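Local coordinates for protein D-alanyl-D-alanine carboxypeptidase DacB2 (Mycobacterium tuberculosis H37Rv, PDB 4RYE) that shows D,D-carboxypeptidase activity in vitro and probably cleaves the terminal D-Ala-D-Ala of peptidoglycan stem peptides during cell-wall biogenesis, at residues T22-A26 and A155-V159; Q39-P45 and S150-H156; T120-N125 and H137-P141. One frame throughout, in Å; residues are numbered along the deposited sequence.

Interaction 1 of 3, residues T22-A26 and A155-V159; sequences TWIVA and AHDLV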
ATOM      1  N   THR A  22       5.096  -7.052 -12.984  1.00 18.90           N
ATOM      2  CA  THR A  22       4.464  -8.150 -12.249  1.00 20.25           C
ATOM      3  C   THR A  22       3.162  -7.649 -11.660  1.00 18.24           C
ATOM      4  O   THR A  22       3.041  -6.473 -11.355  1.00 20.99           O
ATOM      5  CB  THR A  22       5.324  -8.694 -11.082  1.00 19.24           C
ATOM      6  OG1 THR A  22       5.218  -7.809  -9.962  1.00 21.55           O
ATOM      7  CG2 THR A  22       6.803  -8.870 -11.506  1.00 15.40           C
ATOM      8  N   TRP A  23       2.189  -8.538 -11.501  1.00 16.18           N
ATOM      9  CA  TRP A  23       0.903  -8.152 -10.931  1.00 14.25           C
ATOM     10  C   TRP A  23       0.125  -9.406 -10.555  1.00 12.32           C
ATOM     11  O   TRP A  23       0.498 -10.521 -10.948  1.00 17.64           O
ATOM     12  CB  TRP A  23       0.095  -7.261 -11.902  1.00 15.12           C
ATOM     13  CG  TRP A  23      -0.026  -7.815 -13.310  1.00 17.98           C
ATOM     14  CD1 TRP A  23       0.736  -7.474 -14.396  1.00 21.21           C
ATOM     15  CD2 TRP A  23      -0.964  -8.794 -13.775  1.00 19.07           C
ATOM     16  NE1 TRP A  23       0.336  -8.187 -15.496  1.00 21.75           N
ATOM     17  CE2 TRP A  23      -0.703  -9.008 -15.141  1.00 22.19           C
ATOM     18  CE3 TRP A  23      -1.992  -9.518 -13.162  1.00 22.87           C
ATOM     19  CZ2 TRP A  23      -1.438  -9.916 -15.911  1.00 24.14           C
ATOM     20  CZ3 TRP A  23      -2.719 -10.424 -13.925  1.00 21.93           C
ATOM     21  CH2 TRP A  23      -2.437 -10.615 -15.280  1.00 24.76           C
ATOM     22  N   ILE A  24      -0.942  -9.223  -9.787  1.00 15.99           N
ATOM     23  CA  ILE A  24      -1.792 -10.342  -9.372  1.00 17.42           C
ATOM     24  C   ILE A  24      -3.196  -9.804  -9.168  1.00 13.27           C
ATOM     25  O   ILE A  24      -3.364  -8.635  -8.860  1.00 13.55           O
ATOM     26  CB  ILE A  24      -1.254 -11.012  -8.070  1.00 16.96           C
ATOM     27  CG1 ILE A  24      -1.967 -12.336  -7.780  1.00 15.48           C
ATOM     28  CG2 ILE A  24      -1.342 -10.064  -6.867  1.00 10.67           C
ATOM     29  CD1 ILE A  24      -1.330 -13.139  -6.633  1.00 16.75           C
ATOM     30  N   VAL A  25      -4.203 -10.639  -9.395  1.00 14.87           N
ATOM     31  CA  VAL A  25      -5.595 -10.286  -9.124  1.00 15.54           C
ATOM     32  C   VAL A  25      -6.149 -11.401  -8.261  1.00 15.88           C
ATOM     33  O   VAL A  25      -6.098 -12.575  -8.641  1.00 18.43           O
ATOM     34  CB  VAL A  25      -6.450 -10.204 -10.410  1.00 17.66           C
ATOM     35  CG1 VAL A  25      -7.888  -9.800 -10.064  1.00 14.91           C
ATOM     36  CG2 VAL A  25      -5.853  -9.201 -11.390  1.00 23.26           C
ATOM     37  N   ALA A  26      -6.633 -11.052  -7.077  1.00 11.31           N
ATOM     38  CA  ALA A  26      -7.099 -12.062  -6.137  1.00 11.79           C
ATOM     39  C   ALA A  26      -8.426 -11.627  -5.528  1.00 18.32           C
ATOM     40  O   ALA A  26      -8.812 -10.451  -5.625  1.00 14.71           O
ATOM     41  CB  ALA A  26      -6.042 -12.336  -5.050  1.00 12.25           C
ATOM     42  N   ALA A 155       4.080  -9.306  -5.734  1.00 15.19           N
ATOM     43  CA  ALA A 155       2.672  -8.979  -5.947  1.00 16.68           C
ATOM     44  C   ALA A 155       1.793  -9.833  -5.030  1.00 13.52           C
ATOM     45  O   ALA A 155       0.855  -9.338  -4.402  1.00 13.36           O
ATOM     46  CB  ALA A 155       2.290  -9.182  -7.417  1.00 17.01           C
ATOM     47  N   HIS A 156       2.123 -11.116  -4.939  1.00 13.85           N
ATOM     48  CA  HIS A 156       1.439 -12.028  -4.026  1.00 15.41           C
ATOM     49  C   HIS A 156       1.509 -11.552  -2.574  1.00 15.72           C
ATOM     50  O   HIS A 156       0.474 -11.430  -1.905  1.00 14.50           O
ATOM     51  CB  HIS A 156       2.018 -13.445  -4.159  1.00 14.76           C
ATOM     52  CG  HIS A 156       1.568 -14.381  -3.084  1.00 19.02           C
ATOM     53  ND1 HIS A 156       2.157 -14.424  -1.834  1.00 23.35           N
ATOM     54  CD2 HIS A 156       0.584 -15.314  -3.067  1.00 23.70           C
ATOM     55  CE1 HIS A 156       1.558 -15.344  -1.099  1.00 26.44           C
ATOM     56  NE2 HIS A 156       0.604 -15.900  -1.823  1.00 25.31           N
ATOM     57  N   ASP A 157       2.712 -11.287  -2.066  1.00 12.61           N
ATOM     58  CA  ASP A 157       2.812 -10.813  -0.684  1.00 16.37           C
ATOM     59  C   ASP A 157       2.100  -9.480  -0.449  1.00 18.21           C
ATOM     60  O   ASP A 157       1.528  -9.263   0.620  1.00 14.17           O
ATOM     61  CB  ASP A 157       4.273 -10.682  -0.235  1.00 15.01           C
ATOM     62  CG  ASP A 157       4.918 -12.019   0.053  1.00 22.21           C
ATOM     63  OD1 ASP A 157       4.325 -13.057  -0.314  1.00 19.03           O
ATOM     64  OD2 ASP A 157       6.032 -12.034   0.637  1.00 21.69           O
ATOM     65  N   LEU A 158       2.152  -8.575  -1.425  1.00 16.46           N
ATOM     66  CA  LEU A 158       1.481  -7.287  -1.258  1.00 15.81           C
ATOM     67  C   LEU A 158      -0.032  -7.451  -1.038  1.00 13.91           C
ATOM     68  O   LEU A 158      -0.601  -6.791  -0.172  1.00 15.61           O
ATOM     69  CB  LEU A 158       1.775  -6.329  -2.431  1.00 12.49           C
ATOM     70  CG  LEU A 158       3.194  -5.756  -2.494  1.00 16.17           C
ATOM     71  CD1 LEU A 158       3.336  -4.800  -3.690  1.00 17.79           C
ATOM     72  CD2 LEU A 158       3.534  -5.035  -1.195  1.00 18.73           C
ATOM     73  N   VAL A 159      -0.682  -8.322  -1.802  1.00 14.69           N
ATOM     74  CA  VAL A 159      -2.127  -8.508  -1.617  1.00 17.13           C
ATOM     75  C   VAL A 159      -2.427  -9.265  -0.329  1.00 15.00           C
ATOM     76  O   VAL A 159      -3.465  -9.059   0.285  1.00 16.67           O
ATOM     77  CB  VAL A 159      -2.852  -9.147  -2.843  1.00 14.96           C
ATOM     78  CG1 VAL A 159      -2.668  -8.280  -4.082  1.00 14.50           C
ATOM     79  CG2 VAL A 159      -2.394 -10.585  -3.117  1.00 13.93           C
TER
HETATM   80  O   HOH W   1       5.897  -9.930  -8.047  1.00 16.62           O

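Interaction 2 of 3, residues Q39-P45 and S150-H156; sequences QNVAHPP and SGASTAH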
ATOM      1  N   GLN A  39       3.863 -13.205 -10.222  1.00 18.08           N
ATOM      2  CA  GLN A  39       3.395 -12.703  -8.937  1.00 17.29           C
ATOM      3  C   GLN A  39       4.271 -13.087  -7.733  1.00 19.28           C
ATOM      4  O   GLN A  39       4.080 -12.563  -6.644  1.00 18.23           O
ATOM      5  CB  GLN A  39       1.934 -13.111  -8.691  1.00 20.38           C
ATOM      6  CG  GLN A  39       1.703 -14.605  -8.608  1.00 23.45           C
ATOM      7  CD  GLN A  39       1.216 -15.183  -9.929  1.00 39.41           C
ATOM      8  OE1 GLN A  39       1.773 -14.893 -11.003  1.00 37.96           O
ATOM      9  NE2 GLN A  39       0.164 -15.995  -9.862  1.00 38.28           N
ATOM     10  N   ASN A  40       5.221 -14.004  -7.917  1.00 20.61           N
ATOM     11  CA  ASN A  40       6.136 -14.363  -6.832  1.00 21.09           C
ATOM     12  C   ASN A  40       7.564 -13.851  -7.051  1.00 22.81           C
ATOM     13  O   ASN A  40       8.484 -14.230  -6.326  1.00 24.65           O
ATOM     14  CB  ASN A  40       6.163 -15.882  -6.619  1.00 21.14           C
ATOM     15  CG  ASN A  40       4.793 -16.448  -6.284  1.00 24.54           C
ATOM     16  OD1 ASN A  40       4.063 -15.894  -5.464  1.00 20.62           O
ATOM     17  ND2 ASN A  40       4.434 -17.542  -6.937  1.00 27.48           N
ATOM     18  N   VAL A  41       7.750 -12.998  -8.055  1.00 19.42           N
ATOM     19  CA  VAL A  41       9.072 -12.437  -8.336  1.00 21.54           C
ATOM     20  C   VAL A  41       9.301 -11.208  -7.453  1.00 20.55           C
ATOM     21  O   VAL A  41       8.466 -10.297  -7.427  1.00 18.98           O
ATOM     22  CB  VAL A  41       9.221 -12.078  -9.834  1.00 21.28           C
ATOM     23  CG1 VAL A  41      10.497 -11.281 -10.076  1.00 28.14           C
ATOM     24  CG2 VAL A  41       9.204 -13.345 -10.689  1.00 21.06           C
ATOM     25  N   ALA A  42      10.421 -11.180  -6.727  1.00 20.10           N
ATOM     26  CA  ALA A  42      10.693 -10.098  -5.772  1.00 18.10           C
ATOM     27  C   ALA A  42      11.178  -8.821  -6.449  1.00 22.62           C
ATOM     28  O   ALA A  42      12.042  -8.856  -7.325  1.00 24.84           O
ATOM     29  CB  ALA A  42      11.706 -10.545  -4.702  1.00 17.28           C
ATOM     30  N   HIS A  43      10.607  -7.698  -6.027  1.00 19.34           N
ATOM     31  CA  HIS A  43      11.019  -6.367  -6.475  1.00 19.16           C
ATOM     32  C   HIS A  43      10.897  -5.433  -5.273  1.00 17.38           C
ATOM     33  O   HIS A  43      10.228  -5.765  -4.295  1.00 17.14           O
ATOM     34  CB  HIS A  43      10.124  -5.860  -7.620  1.00 20.41           C
ATOM     35  CG  HIS A  43      10.323  -6.583  -8.916  1.00 23.02           C
ATOM     36  ND1 HIS A  43      11.478  -6.470  -9.666  1.00 23.80           N
ATOM     37  CD2 HIS A  43       9.511  -7.427  -9.600  1.00 24.81           C
ATOM     38  CE1 HIS A  43      11.366  -7.213 -10.753  1.00 26.84           C
ATOM     39  NE2 HIS A  43      10.185  -7.807 -10.736  1.00 25.32           N
ATOM     40  N   PRO A  44      11.565  -4.276  -5.323  1.00 18.27           N
ATOM     41  CA  PRO A  44      11.407  -3.309  -4.229  1.00 20.96           C
ATOM     42  C   PRO A  44       9.970  -2.800  -4.172  1.00 15.72           C
ATOM     43  O   PRO A  44       9.364  -2.577  -5.222  1.00 18.94           O
ATOM     44  CB  PRO A  44      12.368  -2.177  -4.622  1.00 22.48           C
ATOM     45  CG  PRO A  44      13.417  -2.870  -5.499  1.00 20.96           C
ATOM     46  CD  PRO A  44      12.621  -3.885  -6.275  1.00 22.32           C
ATOM     47  N   PRO A  45       9.425  -2.638  -2.961  1.00 21.66           N
ATOM     48  CA  PRO A  45       8.020  -2.258  -2.804  1.00 14.39           C
ATOM     49  C   PRO A  45       7.755  -0.752  -2.808  1.00 16.72           C
ATOM     50  O   PRO A  45       6.604  -0.355  -3.003  1.00 20.38           O
ATOM     51  CB  PRO A  45       7.683  -2.818  -1.424  1.00 16.63           C
ATOM     52  CG  PRO A  45       8.971  -2.696  -0.658  1.00 20.82           C
ATOM     53  CD  PRO A  45      10.032  -3.057  -1.682  1.00 22.28           C
ATOM     54  N   SER A 150      17.073  -1.752  -0.819  1.00 25.73           N
ATOM     55  CA  SER A 150      15.772  -1.276  -1.299  1.00 26.63           C
ATOM     56  C   SER A 150      14.617  -2.042  -0.678  1.00 26.17           C
ATOM     57  O   SER A 150      13.469  -1.586  -0.706  1.00 27.32           O
ATOM     58  CB  SER A 150      15.682  -1.395  -2.827  1.00 29.21           C
ATOM     59  OG  SER A 150      16.651  -0.579  -3.463  1.00 37.93           O
ATOM     60  N   GLY A 151      14.914  -3.213  -0.132  1.00 17.79           N
ATOM     61  CA  GLY A 151      13.864  -4.064   0.405  1.00 16.66           C
ATOM     62  C   GLY A 151      13.221  -4.862  -0.714  1.00 18.66           C
ATOM     63  O   GLY A 151      13.613  -4.747  -1.889  1.00 16.54           O
ATOM     64  N   ALA A 152      12.219  -5.662  -0.362  1.00 15.70           N
ATOM     65  CA  ALA A 152      11.627  -6.574  -1.322  1.00 17.38           C
ATOM     66  C   ALA A 152      10.215  -6.933  -0.935  1.00 16.93           C
ATOM     67  O   ALA A 152       9.894  -7.048   0.245  1.00 17.73           O
ATOM     68  CB  ALA A 152      12.460  -7.846  -1.425  1.00 19.29           C
ATOM     69  N   SER A 153       9.374  -7.119  -1.947  1.00 18.41           N
ATOM     70  CA  SER A 153       8.105  -7.820  -1.761  1.00 17.97           C
ATOM     71  C   SER A 153       7.712  -8.443  -3.094  1.00 20.98           C
ATOM     72  O   SER A 153       8.460  -8.354  -4.070  1.00 17.10           O
ATOM     73  CB  SER A 153       7.010  -6.878  -1.238  1.00 17.70           C
ATOM     74  OG  SER A 153       5.886  -7.637  -0.779  1.00 15.24           O
ATOM     75  N   THR A 154       6.548  -9.079  -3.141  1.00 17.35           N
ATOM     76  CA  THR A 154       6.062  -9.669  -4.384  1.00 17.94           C
ATOM     77  C   THR A 154       4.621  -9.230  -4.523  1.00 17.12           C
ATOM     78  O   THR A 154       4.009  -8.805  -3.533  1.00 15.57           O
ATOM     79  CB  THR A 154       6.134 -11.210  -4.369  1.00 21.14           C
ATOM     80  OG1 THR A 154       5.280 -11.723  -3.333  1.00 16.75           O
ATOM     81  CG2 THR A 154       7.581 -11.690  -4.130  1.00 16.99           C
ATOM     82  N   ALA A 155       4.080  -9.306  -5.734  1.00 15.19           N
ATOM     83  CA  ALA A 155       2.672  -8.979  -5.947  1.00 16.68           C
ATOM     84  C   ALA A 155       1.793  -9.833  -5.030  1.00 13.52           C
ATOM     85  O   ALA A 155       0.855  -9.338  -4.402  1.00 13.36           O
ATOM     86  CB  ALA A 155       2.290  -9.182  -7.417  1.00 17.01           C
ATOM     87  N   HIS A 156       2.123 -11.116  -4.939  1.00 13.85           N
ATOM     88  CA  HIS A 156       1.439 -12.028  -4.026  1.00 15.41           C
ATOM     89  C   HIS A 156       1.509 -11.552  -2.574  1.00 15.72           C
ATOM     90  O   HIS A 156       0.474 -11.430  -1.905  1.00 14.50           O
ATOM     91  CB  HIS A 156       2.018 -13.445  -4.159  1.00 14.76           C
ATOM     92  CG  HIS A 156       1.568 -14.381  -3.084  1.00 19.02           C
ATOM     93  ND1 HIS A 156       2.157 -14.424  -1.834  1.00 23.35           N
ATOM     94  CD2 HIS A 156       0.584 -15.314  -3.067  1.00 23.70           C
ATOM     95  CE1 HIS A 156       1.558 -15.344  -1.099  1.00 26.44           C
ATOM     96  NE2 HIS A 156       0.604 -15.900  -1.823  1.00 25.31           N
TER
HETATM   97  O   HOH W   2       5.508 -14.377  -3.386  1.00 18.87           O
HETATM   98  O   HOH W   1       5.897  -9.930  -8.047  1.00 16.62           O

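Interaction 3 of 3, residues T120-N125 and H137-P141; sequences TVAKMN and HATTP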
ATOM      1  N   THR A 120      11.300  -0.746  14.459  1.00 18.83           N
ATOM      2  CA  THR A 120      10.086  -0.720  13.650  1.00 17.82           C
ATOM      3  C   THR A 120      10.225  -1.621  12.431  1.00 19.49           C
ATOM      4  O   THR A 120       9.293  -2.351  12.063  1.00 18.66           O
ATOM      5  CB  THR A 120       9.726   0.719  13.236  1.00 17.26           C
ATOM      6  OG1 THR A 120       9.455   1.482  14.414  1.00 24.01           O
ATOM      7  CG2 THR A 120       8.501   0.747  12.334  1.00 16.93           C
ATOM      8  N   VAL A 121      11.401  -1.591  11.817  1.00 18.88           N
ATOM      9  CA  VAL A 121      11.661  -2.462  10.683  1.00 19.82           C
ATOM     10  C   VAL A 121      11.614  -3.926  11.127  1.00 20.45           C
ATOM     11  O   VAL A 121      11.039  -4.767  10.423  1.00 19.84           O
ATOM     12  CB  VAL A 121      12.991  -2.115   9.995  1.00 21.84           C
ATOM     13  CG1 VAL A 121      13.367  -3.184   8.958  1.00 22.39           C
ATOM     14  CG2 VAL A 121      12.880  -0.741   9.339  1.00 23.40           C
ATOM     15  N   ALA A 122      12.181  -4.231  12.291  1.00 18.33           N
ATOM     16  CA  ALA A 122      12.096  -5.607  12.805  1.00 20.99           C
ATOM     17  C   ALA A 122      10.646  -6.024  13.056  1.00 22.70           C
ATOM     18  O   ALA A 122      10.261  -7.147  12.733  1.00 16.58           O
ATOM     19  CB  ALA A 122      12.917  -5.779  14.062  1.00 19.31           C
ATOM     20  N   LYS A 123       9.844  -5.128  13.633  1.00 16.33           N
ATOM     21  CA  LYS A 123       8.412  -5.404  13.820  1.00 18.98           C
ATOM     22  C   LYS A 123       7.646  -5.594  12.510  1.00 19.42           C
ATOM     23  O   LYS A 123       6.752  -6.442  12.422  1.00 14.20           O
ATOM     24  CB  LYS A 123       7.744  -4.308  14.659  1.00 20.53           C
ATOM     25  CG  LYS A 123       8.224  -4.263  16.110  1.00 17.61           C
ATOM     26  CD  LYS A 123       7.592  -3.081  16.854  1.00 20.79           C
ATOM     27  CE  LYS A 123       7.975  -3.103  18.333  1.00 21.45           C
ATOM     28  NZ  LYS A 123       7.402  -1.940  19.071  1.00 23.65           N
HETATM   29  N   MSE A 124       7.967  -4.798  11.492  1.00 15.31           N
HETATM   30  CA  MSE A 124       7.331  -4.973  10.187  1.00 16.68           C
HETATM   31  C   MSE A 124       7.659  -6.340   9.578  1.00 19.38           C
HETATM   32  O   MSE A 124       6.790  -7.036   9.064  1.00 19.31           O
HETATM   33  CB  MSE A 124       7.749  -3.849   9.233  1.00 13.56           C
HETATM   34  CG  MSE A 124       7.103  -2.500   9.550  1.00 13.58           C
HETATM   35 SE   MSE A 124       8.107  -1.052   8.707  0.74 20.65          SE
HETATM   36  CE  MSE A 124       7.643  -1.388   6.837  1.00 18.06           C
ATOM     37  N   ASN A 125       8.924  -6.722   9.642  1.00 14.03           N
ATOM     38  CA  ASN A 125       9.339  -8.017   9.123  1.00 19.49           C
ATOM     39  C   ASN A 125       8.718  -9.160   9.917  1.00 20.26           C
ATOM     40  O   ASN A 125       8.303 -10.163   9.339  1.00 17.68           O
ATOM     41  CB  ASN A 125      10.869  -8.101   9.088  1.00 18.74           C
ATOM     42  CG  ASN A 125      11.450  -7.297   7.941  1.00 21.98           C
ATOM     43  OD1 ASN A 125      10.855  -7.238   6.862  1.00 20.22           O
ATOM     44  ND2 ASN A 125      12.589  -6.657   8.168  1.00 20.84           N
ATOM     45  N   HIS A 137      10.648  -8.297   2.720  1.00 17.60           N
ATOM     46  CA  HIS A 137      11.666  -7.836   3.649  1.00 18.21           C
ATOM     47  C   HIS A 137      11.717  -6.322   3.595  1.00 21.40           C
ATOM     48  O   HIS A 137      12.074  -5.745   2.566  1.00 18.02           O
ATOM     49  CB  HIS A 137      13.032  -8.413   3.264  1.00 17.95           C
ATOM     50  CG  HIS A 137      14.147  -7.971   4.161  1.00 23.91           C
ATOM     51  ND1 HIS A 137      14.242  -8.365   5.479  1.00 27.19           N
ATOM     52  CD2 HIS A 137      15.207  -7.158   3.935  1.00 22.52           C
ATOM     53  CE1 HIS A 137      15.318  -7.820   6.025  1.00 31.24           C
ATOM     54  NE2 HIS A 137      15.919  -7.083   5.111  1.00 28.30           N
ATOM     55  N   ALA A 138      11.339  -5.680   4.696  1.00 16.82           N
ATOM     56  CA  ALA A 138      11.429  -4.225   4.797  1.00 16.77           C
ATOM     57  C   ALA A 138      12.832  -3.844   5.230  1.00 17.18           C
ATOM     58  O   ALA A 138      13.472  -4.581   5.981  1.00 18.85           O
ATOM     59  CB  ALA A 138      10.426  -3.708   5.798  1.00 16.93           C
ATOM     60  N   THR A 139      13.308  -2.695   4.753  1.00 18.84           N
ATOM     61  CA  THR A 139      14.582  -2.142   5.190  1.00 20.85           C
ATOM     62  C   THR A 139      14.387  -0.762   5.809  1.00 23.54           C
ATOM     63  O   THR A 139      15.255  -0.283   6.535  1.00 19.73           O
ATOM     64  CB  THR A 139      15.591  -2.004   4.037  1.00 22.08           C
ATOM     65  OG1 THR A 139      15.041  -1.153   3.025  1.00 25.60           O
ATOM     66  CG2 THR A 139      15.939  -3.371   3.438  1.00 22.98           C
ATOM     67  N   THR A 140      13.262  -0.118   5.497  1.00 23.16           N
ATOM     68  CA  THR A 140      12.890   1.164   6.114  1.00 19.41           C
ATOM     69  C   THR A 140      11.388   1.183   6.389  1.00 18.64           C
ATOM     70  O   THR A 140      10.631   0.459   5.745  1.00 18.16           O
ATOM     71  CB  THR A 140      13.189   2.374   5.201  1.00 20.37           C
ATOM     72  OG1 THR A 140      12.399   2.277   4.007  1.00 24.78           O
ATOM     73  CG2 THR A 140      14.676   2.459   4.849  1.00 24.21           C
ATOM     74  N   PRO A 141      10.947   2.019   7.338  1.00 20.49           N
ATOM     75  CA  PRO A 141       9.502   2.141   7.576  1.00 23.45           C
ATOM     76  C   PRO A 141       8.761   2.768   6.398  1.00 22.30           C
ATOM     77  O   PRO A 141       7.576   2.487   6.214  1.00 17.26           O
ATOM     78  CB  PRO A 141       9.427   3.079   8.786  1.00 25.05           C
ATOM     79  CG  PRO A 141      10.754   2.892   9.499  1.00 24.92           C
ATOM     80  CD  PRO A 141      11.748   2.680   8.390  1.00 21.94           C
TER

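Interaction 1 of 3, residues T22-A26 and A155-V159
Ile-24 reaches from strand 22-27 into the first turn of helix 155-166 and carries most of this contact. Its CG2 branch sits against Val-159 CG1 at 3.6 Å and also against the backbone of the turn, with Ile-24 CG2 3.4 Å from Ala-155 O. The other branch runs alongside His-156: with CG1 anti to the backbone N (chi1 -169°) and the chain extended beyond it, Ile-24 CD1 lands 4.0 Å from His-156 CA. From the helix, Ala-155 CB rests 3.8 Å from Trp-23 C, a carbonyl carbon of the strand. Further along, Ala-26 CB meets Val-159 CG2 more loosely at 4.5 Å. At the start of the helix, water 1 accepts from both Thr-22 OG1 (2.9 Å) and Ala-155 N (3.0 Å).

The strand is itself paired with strands 228-237 and 32-37, and Ala-233 and Val-33 continue the apolar layer around Val-159 and Ile-24. On the helix, His-156 ND1 donates to Asp-157 OD1 in the ring plane, while NE2 bonds the C-terminal Leu-269 OXT. Between segments 22-26 and 155-159 the packing is thus of methyl groups on a buried, apolar surface, and the polar link is water 1, at the helix start.

Interaction 2 of 3, residues Q39-P45 and S150-H156
Two torsions set the groups near the helix start: Thr-154 holds OG1 between its backbone N and carbonyl carbon (chi1 63°), which sends CG2 onto the 39-45 loop, and Asn-40 CG lies anti to its own carbonyl carbon, so that OD1 swings back to His-156. Thr-154 CG2 therefore rests 3.5 Å from Asn-40 O, while its OG1 caps the helix by accepting from Asp-157 N. Asn-40 OD1 comes within 3.4 Å of His-156 CB, with amide and ring planes turned 66° apart, and water 2 joins this oxygen to Thr-154 OG1.

The backbones do the main gripping. His-43 and Ser-153 form a single antiparallel hydrogen-bonded pair, His-43 N to Ser-153 O at 3.0 Å and Ser-153 N to His-43 O at 2.8 Å, both nearly straight. Toward the other end Pro-44 CG packs on Ser-150 CB at 3.8 Å, and Pro-45 CD lies 3.6 Å from Ala-152 N. Gly-151 has a positive phi (82°) with psi near 180°, where a side chain would be jammed against the preceding carbonyl oxygen.

At the helix start, Gln-39 O takes His-156 N at 3.0 Å, in the carbonyl plane, and Val-41 O receives a bond from water 1, which also accepts from Ala-155 N. The backbone N-H groups of the first turn are thus met by a loop carbonyl, a water and the threonine cap.

Interaction 3 of 3, residues T120-N125 and H137-P141
Helix 117-130 faces an irregular loop that passes it from Asn-125 back to Val-121: CA atoms lie 6.0 Å apart both between Asn-125 and His-137 and between Val-121 and Pro-141. The carboxamide of Asn-125 bonds both backbone groups of Ala-138. OD1 receives Ala-138 N at 2.7 Å, in the carbonyl plane and on a lone pair, while ND2 donates to Ala-138 O at 3.1 Å in a nearly straight bond, the donor tilted 20° from that carbonyl plane. Using both ends of the amide fixes its flip. The His-137 ring lies almost parallel to the amide plane, 3° apart, with its ND1 3.6 Å from Asn-125 ND2.

Beside Asn-125 and one turn earlier in the helix, the contact becomes apolar. Val-121 splits its branches: CG1, anti to the backbone N (chi1 170°), comes up to Ala-138 O at 3.3 Å, and CG2 crosses Pro-141 at about a right angle, 3.7 Å from its CD. The selenomethionine Met-124 bends at its last torsion, which sets SE against Pro-141 CA and brings CE to 3.8 Å from Ala-138 CB. Its side chain also touches Leu-52 and Val-56 of helix 50-60.

A two-point bond from a helix asparagine to one residue's N-H and C=O thus joins helix 117-130 to the following loop. It lies in the helical part of the beta-lactamase-like serine D,D-peptidase fold, where Met-124's side chain is about 7 Å from that of Lys-50, the likely proton acceptor.

In the fold
Between the segments of interaction 1 lie 128 residues, which include strand 32-37 and much of the helical region; interaction 3 is nested within them. Interactions 1 and 2 share Ala-155, His-156 and water 1, with centres 9 Å apart; their side chains also touch, Thr-22 CG2 lying 3.6 Å from His-43 CD2. Interaction 2 continues into interaction 3 through a probable backbone hydrogen bond, His-137 N to Ala-152 O at 2.9 Å. Interactions 1 and 3 do not touch, their centres being 20 Å apart. Interactions 2 and 3 approach Ser-47, inferred to form the acyl ester, with the side chains of Pro-45 and Thr-140 each about 8 Å from its own, whereas interaction 1 lies away from it.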